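Local coordinates for type IV pilus assembly protein PilF (Pseudomonas aeruginosa, PDB 2HO1) that is required for the outer-membrane localization of the secretin PilQ and for its assembly into dodecamers during type IV pilus biogenesis, at residues A[104-109]-A[135-140]; A[93-98]-A[121-126]; A[114-119]-A[148-153]. One frame throughout, in Å; residues are numbered along the deposited sequence.

Interaction 1: residues A[104-109]-A[135-140]; sequences NARVLN and TLYPER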
loop_
_atom_site.group_PDB
_atom_site.type_symbol
_atom_site.label_atom_id
_atom_site.label_comp_id
_atom_site.label_asym_id
_atom_site.label_seq_id
_atom_site.Cartn_x
_atom_site.Cartn_y
_atom_site.Cartn_z
ATOM N N ASN A 104 13.508 -2.647 -0.999
ATOM C CA ASN A 104 14.258 -1.398 -0.981
ATOM C C ASN A 104 13.348 -0.263 -1.467
ATOM O O ASN A 104 13.114 -0.113 -2.671
ATOM C CB ASN A 104 15.459 -1.523 -1.936
ATOM C CG ASN A 104 16.306 -0.285 -1.969
ATOM O OD1 ASN A 104 15.812 0.825 -2.000
ATOM N ND2 ASN A 104 17.603 -0.473 -1.986
ATOM N N ALA A 105 12.872 0.557 -0.543
ATOM C CA ALA A 105 11.936 1.641 -0.865
ATOM C C ALA A 105 12.403 2.689 -1.868
ATOM O O ALA A 105 11.603 3.189 -2.659
ATOM C CB ALA A 105 11.467 2.344 0.436
ATOM N N ARG A 106 13.678 3.061 -1.808
ATOM C CA ARG A 106 14.194 4.050 -2.724
ATOM C C ARG A 106 14.110 3.524 -4.172
ATOM O O ARG A 106 13.636 4.221 -5.069
ATOM C CB ARG A 106 15.656 4.380 -2.366
ATOM C CG ARG A 106 16.258 5.500 -3.208
ATOM C CD ARG A 106 17.749 5.731 -2.850
ATOM N NE ARG A 106 18.551 4.609 -3.315
ATOM C CZ ARG A 106 18.945 4.466 -4.581
ATOM N NH1 ARG A 106 18.639 5.402 -5.489
ATOM N NH2 ARG A 106 19.664 3.406 -4.940
ATOM N N VAL A 107 14.561 2.290 -4.370
ATOM C CA VAL A 107 14.575 1.684 -5.683
ATOM C C VAL A 107 13.163 1.331 -6.127
ATOM O O VAL A 107 12.828 1.520 -7.305
ATOM C CB VAL A 107 15.490 0.458 -5.681
ATOM C CG1 VAL A 107 15.435 -0.259 -7.028
ATOM C CG2 VAL A 107 16.919 0.919 -5.373
ATOM N N LEU A 108 12.326 0.869 -5.197
ATOM C CA LEU A 108 10.941 0.583 -5.548
ATOM C C LEU A 108 10.286 1.887 -6.004
ATOM O O LEU A 108 9.485 1.895 -6.939
ATOM C CB LEU A 108 10.172 0.014 -4.357
ATOM C CG LEU A 108 10.432 -1.475 -4.046
ATOM C CD1 LEU A 108 9.857 -1.812 -2.647
ATOM C CD2 LEU A 108 9.780 -2.373 -5.150
ATOM N N ASN A 109 10.629 2.999 -5.369
ATOM C CA ASN A 109 9.998 4.257 -5.746
ATOM C C ASN A 109 10.508 4.753 -7.102
ATOM O O ASN A 109 9.724 5.214 -7.899
ATOM C CB ASN A 109 10.203 5.326 -4.659
ATOM C CG ASN A 109 9.507 6.637 -5.002
ATOM O OD1 ASN A 109 8.298 6.676 -5.251
ATOM N ND2 ASN A 109 10.261 7.710 -5.014
ATOM N N THR A 135 8.492 2.902 6.533
ATOM C CA THR A 135 8.126 4.207 7.077
ATOM C C THR A 135 9.331 5.063 7.483
ATOM O O THR A 135 9.162 6.211 7.884
ATOM C CB THR A 135 7.128 4.063 8.300
ATOM O OG1 THR A 135 7.731 3.250 9.323
ATOM C CG2 THR A 135 5.823 3.354 7.851
ATOM N N LEU A 136 10.540 4.531 7.347
ATOM C CA LEU A 136 11.744 5.286 7.711
ATOM C C LEU A 136 12.393 5.894 6.483
ATOM O O LEU A 136 13.384 6.616 6.583
ATOM C CB LEU A 136 12.775 4.374 8.402
ATOM C CG LEU A 136 12.247 3.429 9.498
ATOM C CD1 LEU A 136 13.432 2.758 10.204
ATOM C CD2 LEU A 136 11.437 4.215 10.511
ATOM N N TYR A 137 11.848 5.600 5.307
ATOM C CA TYR A 137 12.423 6.133 4.081
ATOM C C TYR A 137 12.246 7.653 4.033
ATOM O O TYR A 137 11.130 8.163 4.047
ATOM C CB TYR A 137 11.778 5.430 2.862
ATOM C CG TYR A 137 12.274 5.943 1.531
ATOM C CD1 TYR A 137 13.638 6.184 1.310
ATOM C CD2 TYR A 137 11.372 6.245 0.508
ATOM C CE1 TYR A 137 14.085 6.725 0.106
ATOM C CE2 TYR A 137 11.806 6.783 -0.702
ATOM C CZ TYR A 137 13.163 7.027 -0.904
ATOM O OH TYR A 137 13.570 7.567 -2.114
ATOM N N PRO A 138 13.362 8.406 3.985
ATOM C CA PRO A 138 13.297 9.867 3.946
ATOM C C PRO A 138 12.414 10.463 2.852
ATOM O O PRO A 138 11.823 11.525 3.034
ATOM C CB PRO A 138 14.775 10.273 3.791
ATOM C CG PRO A 138 15.504 9.176 4.449
ATOM C CD PRO A 138 14.768 7.959 3.940
ATOM N N GLU A 139 12.322 9.779 1.719
ATOM C CA GLU A 139 11.524 10.262 0.607
ATOM C C GLU A 139 10.166 9.575 0.473
ATOM O O GLU A 139 9.568 9.553 -0.605
ATOM C CB GLU A 139 12.314 10.121 -0.686
ATOM C CG GLU A 139 13.056 11.370 -1.101
ATOM C CD GLU A 139 13.965 11.914 -0.023
ATOM O OE1 GLU A 139 14.840 11.160 0.469
ATOM O OE2 GLU A 139 13.801 13.108 0.332
ATOM N N ARG A 140 9.674 9.024 1.575
ATOM C CA ARG A 140 8.379 8.361 1.558
ATOM C C ARG A 140 7.313 9.337 1.020
ATOM O O ARG A 140 6.357 8.907 0.348
ATOM C CB ARG A 140 8.066 7.857 2.970
ATOM C CG ARG A 140 6.656 7.298 3.220
ATOM C CD ARG A 140 6.740 6.277 4.365
ATOM N NE ARG A 140 5.441 5.802 4.827
ATOM C CZ ARG A 140 4.788 6.296 5.884
ATOM N NH1 ARG A 140 5.312 7.291 6.606
ATOM N NH2 ARG A 140 3.599 5.802 6.218
HETATM O O HOH W 1 12.944 7.885 -4.810
#

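Interaction 2: residues A[93-98]-A[121-126]; sequences EYRKAL and YEEAYQ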
loop_
_atom_site.group_PDB
_atom_site.type_symbol
_atom_site.label_atom_id
_atom_site.label_comp_id
_atom_site.label_asym_id
_atom_site.label_seq_id
_atom_site.Cartn_x
_atom_site.Cartn_y
_atom_site.Cartn_z
ATOM N N GLU A 93 17.357 -3.482 -15.494
ATOM C CA GLU A 93 18.259 -3.084 -14.425
ATOM C C GLU A 93 17.480 -2.821 -13.134
ATOM O O GLU A 93 17.966 -3.112 -12.053
ATOM C CB GLU A 93 19.061 -1.861 -14.831
ATOM C CG GLU A 93 20.220 -2.165 -15.796
ATOM C CD GLU A 93 21.189 -3.212 -15.251
ATOM O OE1 GLU A 93 21.613 -3.110 -14.072
ATOM O OE2 GLU A 93 21.545 -4.140 -16.008
ATOM N N TYR A 94 16.289 -2.235 -13.251
ATOM C CA TYR A 94 15.441 -2.032 -12.089
ATOM C C TYR A 94 15.099 -3.369 -11.447
ATOM O O TYR A 94 15.116 -3.499 -10.228
ATOM C CB TYR A 94 14.172 -1.267 -12.463
ATOM C CG TYR A 94 14.301 0.237 -12.354
ATOM C CD1 TYR A 94 14.788 0.830 -11.198
ATOM C CD2 TYR A 94 13.933 1.064 -13.405
ATOM C CE1 TYR A 94 14.906 2.200 -11.094
ATOM C CE2 TYR A 94 14.048 2.434 -13.309
ATOM C CZ TYR A 94 14.534 2.998 -12.151
ATOM O OH TYR A 94 14.648 4.362 -12.052
ATOM N N ARG A 95 14.815 -4.375 -12.266
ATOM C CA ARG A 95 14.496 -5.688 -11.730
ATOM C C ARG A 95 15.701 -6.365 -11.098
ATOM O O ARG A 95 15.556 -7.047 -10.090
ATOM C CB ARG A 95 13.880 -6.586 -12.809
ATOM C CG ARG A 95 12.497 -6.154 -13.223
ATOM C CD ARG A 95 11.936 -7.198 -14.148
ATOM N NE ARG A 95 10.802 -6.776 -14.951
ATOM C CZ ARG A 95 9.549 -6.644 -14.513
ATOM N NH1 ARG A 95 9.243 -6.882 -13.233
ATOM N NH2 ARG A 95 8.583 -6.326 -15.375
ATOM N N LYS A 96 16.887 -6.188 -11.676
ATOM C CA LYS A 96 18.076 -6.799 -11.093
ATOM C C LYS A 96 18.379 -6.144 -9.750
ATOM O O LYS A 96 18.824 -6.804 -8.830
ATOM C CB LYS A 96 19.306 -6.665 -12.008
ATOM C CG LYS A 96 19.219 -7.514 -13.299
ATOM C CD LYS A 96 20.508 -7.411 -14.095
ATOM C CE LYS A 96 20.463 -8.271 -15.347
ATOM N NZ LYS A 96 21.759 -8.152 -16.084
ATOM N N ALA A 97 18.146 -4.841 -9.656
ATOM C CA ALA A 97 18.378 -4.094 -8.428
ATOM C C ALA A 97 17.452 -4.627 -7.314
ATOM O O ALA A 97 17.879 -4.804 -6.179
ATOM C CB ALA A 97 18.116 -2.633 -8.685
ATOM N N LEU A 98 16.198 -4.903 -7.656
ATOM C CA LEU A 98 15.229 -5.436 -6.710
ATOM C C LEU A 98 15.345 -6.946 -6.427
ATOM O O LEU A 98 14.723 -7.447 -5.504
ATOM C CB LEU A 98 13.822 -5.135 -7.201
ATOM C CG LEU A 98 13.570 -3.632 -7.267
ATOM C CD1 LEU A 98 12.275 -3.385 -8.019
ATOM C CD2 LEU A 98 13.517 -3.048 -5.820
ATOM N N TYR A 121 0.607 1.651 -15.358
ATOM C CA TYR A 121 0.006 2.032 -14.087
ATOM C C TYR A 121 -0.242 0.948 -13.055
ATOM O O TYR A 121 0.031 1.147 -11.865
ATOM C CB TYR A 121 -1.272 2.783 -14.373
ATOM C CG TYR A 121 -1.043 3.892 -15.363
ATOM C CD1 TYR A 121 -0.084 4.868 -15.120
ATOM C CD2 TYR A 121 -1.808 3.979 -16.546
ATOM C CE1 TYR A 121 0.118 5.914 -16.019
ATOM C CE2 TYR A 121 -1.617 5.019 -17.453
ATOM C CZ TYR A 121 -0.655 5.984 -17.189
ATOM O OH TYR A 121 -0.430 7.005 -18.083
ATOM N N GLU A 122 -0.761 -0.195 -13.479
ATOM C CA GLU A 122 -1.003 -1.262 -12.513
ATOM C C GLU A 122 0.303 -1.671 -11.847
ATOM O O GLU A 122 0.378 -1.824 -10.632
ATOM C CB GLU A 122 -1.648 -2.464 -13.179
ATOM N N GLU A 123 1.343 -1.843 -12.639
ATOM C CA GLU A 123 2.611 -2.243 -12.077
ATOM C C GLU A 123 3.245 -1.127 -11.243
ATOM O O GLU A 123 3.852 -1.413 -10.226
ATOM C CB GLU A 123 3.567 -2.700 -13.185
ATOM C CG GLU A 123 3.110 -3.969 -13.921
ATOM C CD GLU A 123 3.865 -4.149 -15.237
ATOM O OE1 GLU A 123 3.459 -3.555 -16.245
ATOM O OE2 GLU A 123 4.882 -4.851 -15.258
ATOM N N ALA A 124 3.121 0.129 -11.684
ATOM C CA ALA A 124 3.651 1.267 -10.925
ATOM C C ALA A 124 3.000 1.238 -9.535
ATOM O O ALA A 124 3.694 1.251 -8.509
ATOM C CB ALA A 124 3.287 2.606 -11.626
ATOM N N TYR A 125 1.668 1.173 -9.525
ATOM C CA TYR A 125 0.882 1.160 -8.284
ATOM C C TYR A 125 1.377 0.069 -7.339
ATOM O O TYR A 125 1.650 0.331 -6.165
ATOM C CB TYR A 125 -0.608 0.942 -8.614
ATOM C CG TYR A 125 -1.551 1.340 -7.486
ATOM C CD1 TYR A 125 -1.702 2.684 -7.116
ATOM C CD2 TYR A 125 -2.300 0.375 -6.795
ATOM C CE1 TYR A 125 -2.564 3.056 -6.093
ATOM C CE2 TYR A 125 -3.183 0.745 -5.764
ATOM C CZ TYR A 125 -3.299 2.091 -5.427
ATOM O OH TYR A 125 -4.140 2.463 -4.418
ATOM N N GLN A 126 1.530 -1.151 -7.857
ATOM C CA GLN A 126 2.009 -2.260 -7.061
ATOM C C GLN A 126 3.392 -2.020 -6.424
ATOM O O GLN A 126 3.580 -2.307 -5.222
ATOM C CB GLN A 126 2.043 -3.543 -7.905
ATOM C CG GLN A 126 0.637 -4.038 -8.306
ATOM C CD GLN A 126 0.653 -5.165 -9.359
ATOM O OE1 GLN A 126 1.560 -5.242 -10.202
ATOM N NE2 GLN A 126 -0.372 -6.027 -9.327
HETATM O O HOH W 2 5.770 -6.921 -13.480
#

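Interaction 3: residues A[114-119]-A[148-153]; sequences FLYEQK and GLVSLQ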
loop_
_atom_site.group_PDB
_atom_site.type_symbol
_atom_site.label_atom_id
_atom_site.label_comp_id
_atom_site.label_asym_id
_atom_site.label_seq_id
_atom_site.Cartn_x
_atom_site.Cartn_y
_atom_site.Cartn_z
ATOM N N PHE A 114 9.331 5.121 -12.862
ATOM C CA PHE A 114 9.670 4.711 -14.243
ATOM C C PHE A 114 8.410 4.086 -14.869
ATOM O O PHE A 114 7.993 4.460 -15.983
ATOM C CB PHE A 114 10.810 3.683 -14.222
ATOM C CG PHE A 114 11.008 2.959 -15.538
ATOM C CD1 PHE A 114 11.494 3.637 -16.662
ATOM C CD2 PHE A 114 10.674 1.613 -15.664
ATOM C CE1 PHE A 114 11.649 2.976 -17.901
ATOM C CE2 PHE A 114 10.814 0.947 -16.880
ATOM C CZ PHE A 114 11.307 1.630 -18.005
ATOM N N LEU A 115 7.803 3.148 -14.143
ATOM C CA LEU A 115 6.599 2.479 -14.627
ATOM C C LEU A 115 5.492 3.466 -14.969
ATOM O O LEU A 115 4.785 3.282 -15.963
ATOM C CB LEU A 115 6.111 1.431 -13.623
ATOM C CG LEU A 115 7.087 0.257 -13.517
ATOM C CD1 LEU A 115 6.744 -0.580 -12.282
ATOM C CD2 LEU A 115 7.058 -0.584 -14.820
ATOM N N TYR A 116 5.356 4.515 -14.160
ATOM C CA TYR A 116 4.355 5.566 -14.379
ATOM C C TYR A 116 4.637 6.295 -15.727
ATOM O O TYR A 116 3.726 6.541 -16.515
ATOM C CB TYR A 116 4.399 6.565 -13.218
ATOM C CG TYR A 116 3.624 7.860 -13.426
ATOM C CD1 TYR A 116 2.235 7.869 -13.410
ATOM C CD2 TYR A 116 4.283 9.063 -13.650
ATOM C CE1 TYR A 116 1.519 9.032 -13.614
ATOM C CE2 TYR A 116 3.570 10.251 -13.855
ATOM C CZ TYR A 116 2.189 10.217 -13.836
ATOM O OH TYR A 116 1.453 11.352 -14.035
ATOM N N GLU A 117 5.896 6.649 -15.973
ATOM C CA GLU A 117 6.285 7.307 -17.218
ATOM C C GLU A 117 6.023 6.394 -18.418
ATOM O O GLU A 117 5.762 6.872 -19.515
ATOM C CB GLU A 117 7.773 7.650 -17.189
ATOM C CG GLU A 117 8.131 8.806 -16.300
ATOM C CD GLU A 117 9.621 8.881 -15.988
ATOM O OE1 GLU A 117 10.436 8.213 -16.668
ATOM O OE2 GLU A 117 9.977 9.622 -15.050
ATOM N N GLN A 118 6.127 5.081 -18.208
ATOM C CA GLN A 118 5.896 4.108 -19.266
ATOM C C GLN A 118 4.427 3.750 -19.402
ATOM O O GLN A 118 4.071 2.895 -20.185
ATOM C CB GLN A 118 6.667 2.839 -18.963
ATOM C CG GLN A 118 8.144 3.050 -18.915
ATOM C CD GLN A 118 8.692 3.329 -20.266
ATOM O OE1 GLN A 118 8.480 2.532 -21.200
ATOM N NE2 GLN A 118 9.404 4.454 -20.405
ATOM N N LYS A 119 3.588 4.375 -18.594
ATOM C CA LYS A 119 2.144 4.146 -18.610
ATOM C C LYS A 119 1.719 2.743 -18.182
ATOM O O LYS A 119 0.665 2.268 -18.550
ATOM C CB LYS A 119 1.588 4.533 -19.991
ATOM C CG LYS A 119 2.145 5.911 -20.430
ATOM C CD LYS A 119 1.305 6.650 -21.485
ATOM C CE LYS A 119 2.056 7.908 -22.000
ATOM N NZ LYS A 119 2.444 8.907 -20.926
ATOM N N GLY A 148 -0.448 9.032 -5.763
ATOM C CA GLY A 148 -1.486 9.972 -6.180
ATOM C C GLY A 148 -1.500 10.206 -7.693
ATOM O O GLY A 148 -2.556 10.208 -8.326
ATOM N N LEU A 149 -0.334 10.384 -8.298
ATOM C CA LEU A 149 -0.307 10.605 -9.737
ATOM C C LEU A 149 -0.824 9.369 -10.479
ATOM O O LEU A 149 -1.615 9.503 -11.421
ATOM C CB LEU A 149 1.110 10.982 -10.194
ATOM C CG LEU A 149 1.626 12.342 -9.698
ATOM C CD1 LEU A 149 3.125 12.381 -9.848
ATOM C CD2 LEU A 149 0.995 13.504 -10.453
ATOM N N VAL A 150 -0.401 8.170 -10.055
ATOM C CA VAL A 150 -0.868 6.931 -10.690
ATOM C C VAL A 150 -2.389 6.826 -10.516
ATOM O O VAL A 150 -3.102 6.400 -11.428
ATOM C CB VAL A 150 -0.170 5.672 -10.067
ATOM C CG1 VAL A 150 -0.849 4.375 -10.540
ATOM C CG2 VAL A 150 1.324 5.660 -10.437
ATOM N N SER A 151 -2.904 7.229 -9.356
ATOM C CA SER A 151 -4.338 7.156 -9.130
ATOM C C SER A 151 -5.087 8.047 -10.124
ATOM O O SER A 151 -6.198 7.704 -10.585
ATOM C CB SER A 151 -4.680 7.553 -7.685
ATOM O OG SER A 151 -4.238 6.561 -6.783
ATOM N N LEU A 152 -4.493 9.198 -10.443
ATOM C CA LEU A 152 -5.094 10.106 -11.409
ATOM C C LEU A 152 -5.314 9.385 -12.730
ATOM O O LEU A 152 -6.411 9.394 -13.283
ATOM C CB LEU A 152 -4.190 11.318 -11.629
ATOM C CG LEU A 152 -4.635 12.659 -11.050
ATOM C CD1 LEU A 152 -5.592 12.468 -9.897
ATOM C CD2 LEU A 152 -3.432 13.466 -10.621
ATOM N N GLN A 153 -4.258 8.740 -13.216
ATOM C CA GLN A 153 -4.312 8.010 -14.472
ATOM C C GLN A 153 -5.237 6.808 -14.448
ATOM O O GLN A 153 -5.611 6.295 -15.495
ATOM C CB GLN A 153 -2.911 7.570 -14.891
ATOM C CG GLN A 153 -1.978 8.753 -15.185
ATOM C CD GLN A 153 -2.638 9.800 -16.079
ATOM O OE1 GLN A 153 -3.197 9.473 -17.113
ATOM N NE2 GLN A 153 -2.580 11.058 -15.667
HETATM O O HOH W 3 -0.861 11.848 -13.273
#

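Interaction 1: residues A[104-109]-A[135-140]
Tyr-137 has its CG anti to the backbone N (chi1 178°), which carries the ring out of the loop and lays it against the first turn of helix 105-117, where Ala-105 and Arg-106 receive it. The fold is a superhelix of tetratricopeptide (TPR) repeats, and the contact joins the start of the first helix of TPR 3 to the loop that leads into TPR 4. Ala-105 suits its place because a bare methyl lets the ring come close: its CB lies 3.8 Å from Tyr-137 CG. The backbone of the first helical turn covers one face, with Arg-106 N above the ring centre, while Glu-139 N lies over the opposite face, so the ring is held between a helix start and its own type I turn, residues 137-140. From its side chain Arg-106 brings the aliphatic base, CB and CG, with CG 3.6 Å from Tyr-137 OH; its guanidinium leads off toward a long, weak ion pair with Asp-72. Asn-104 is the N-cap of the helix, its OD1 accepting from Val-107 N at 3.1 Å in a nearly straight bond (173°), although the donor stands above the carbonyl plane. The amide of Asn-109 uses both its ends: OD1 accepts from Asn-146 on helix 140-153, whereas ND2 turns to a water. That water links the two segments, lying 2.7 Å from Asn-109 ND2 and 2.8 Å from Tyr-137 OH.

Interaction 2: residues A[93-98]-A[121-126]
Helices 87-100 and 121-131 stand well apart here, with the nearest CA atoms, those of Arg-95 and Glu-123, separated by 12.4 Å, so that only long side chains can span the distance. Arg-95 does so with a chain extended from CG to NE, and Glu-123 answers with one extended beyond its CG; the two meet at about a right angle. Their charged ends form a long salt bridge, Arg-95 NH2 lying 4.0 Å from Glu-123 OE2. The carboxylate oxygen sits at the edge of the guanidinium, near its plane, and the two flat groups are inclined by 26°. In this TPR superhelix the pair connects helix 87-100, in TPR 2, with helix 121-131, in TPR 3, while helix 105-117 lies between them in sequence and packs against both Arg-95 and Leu-98 through Tyr-111. A water reinforces the weak direct attraction: it donates to Glu-123 OE2 at 2.9 Å and accepts a weak bond from Arg-95 NH2 at 3.4 Å, lying in the guanidinium plane at its edge. Each charge also has a nearer partner on its own side of the contact, Asp-91 for Arg-95 NE and Arg-120 for Glu-123 OE2. Arg-120 and Arg-127 bring further positive charge close to the guanidinium of Arg-95.

Interaction 3: residues A[114-119]-A[148-153]
Helix 105-117 and helix 140-153 approach most closely at Tyr-116 and Val-150, whose CA atoms are 6.5 Å apart, just before the first helix ends in a Schellman motif at Lys-119. These are the first helices of TPR 3 and TPR 4, so the contact is the packing of one repeat on the next within the TPR superhelix. Lys-119 has positive phi, and its N bonds back to Tyr-116 O, turning the chain away beside the contact. Tyr-116 carries the contact: with CG anti to the backbone N (chi1 168°), the long side chain reaches across to three residues spaced along helix 140-153. Val-150 meets the near part of the ring, CG2 lying 3.8 Å from Tyr-116 CD1, and the two side chains run past each other in opposite directions. A branched valine fits here because CG1 can meanwhile pack against helix 121-131. Farther out, Leu-149 crosses the tyrosine at about a right angle and sets CB 3.9 Å from Tyr-116 CZ. Gln-153, one turn on from Leu-149, bends at chi2 (-47°), giving its CG to the ring at Tyr-116 CE1 (3.8 Å) while its amide, whose plane lies 63° from that of the ring, turns to a water. This water joins three polar groups: it donates to the backbone Leu-149 O at 3.1 Å, accepts from Gln-153 NE2 at 3.1 Å, and lies 2.5 Å from Tyr-116 OH.

From the N terminus, helix 87-100 supplies the first half of interaction 2, helix 105-117 the first halves of interactions 1 and 3, and helix 121-131 then closes interaction 2. The loop at 135-140 closes interaction 1 and helix 140-153 closes interaction 3, so the segments of every pair of contacts alternate along the chain. Interactions 1 and 3 share helix 105-117, with centres about 17 Å apart, and join its start to the loop before TPR 4 and its end to helix 140-153 of TPR 4. Interaction 2 instead connects TPR 2 to TPR 3. It touches both others, through Leu-98 on Val-107 and through Tyr-121 on Gln-153, so three successive repeats are tied together.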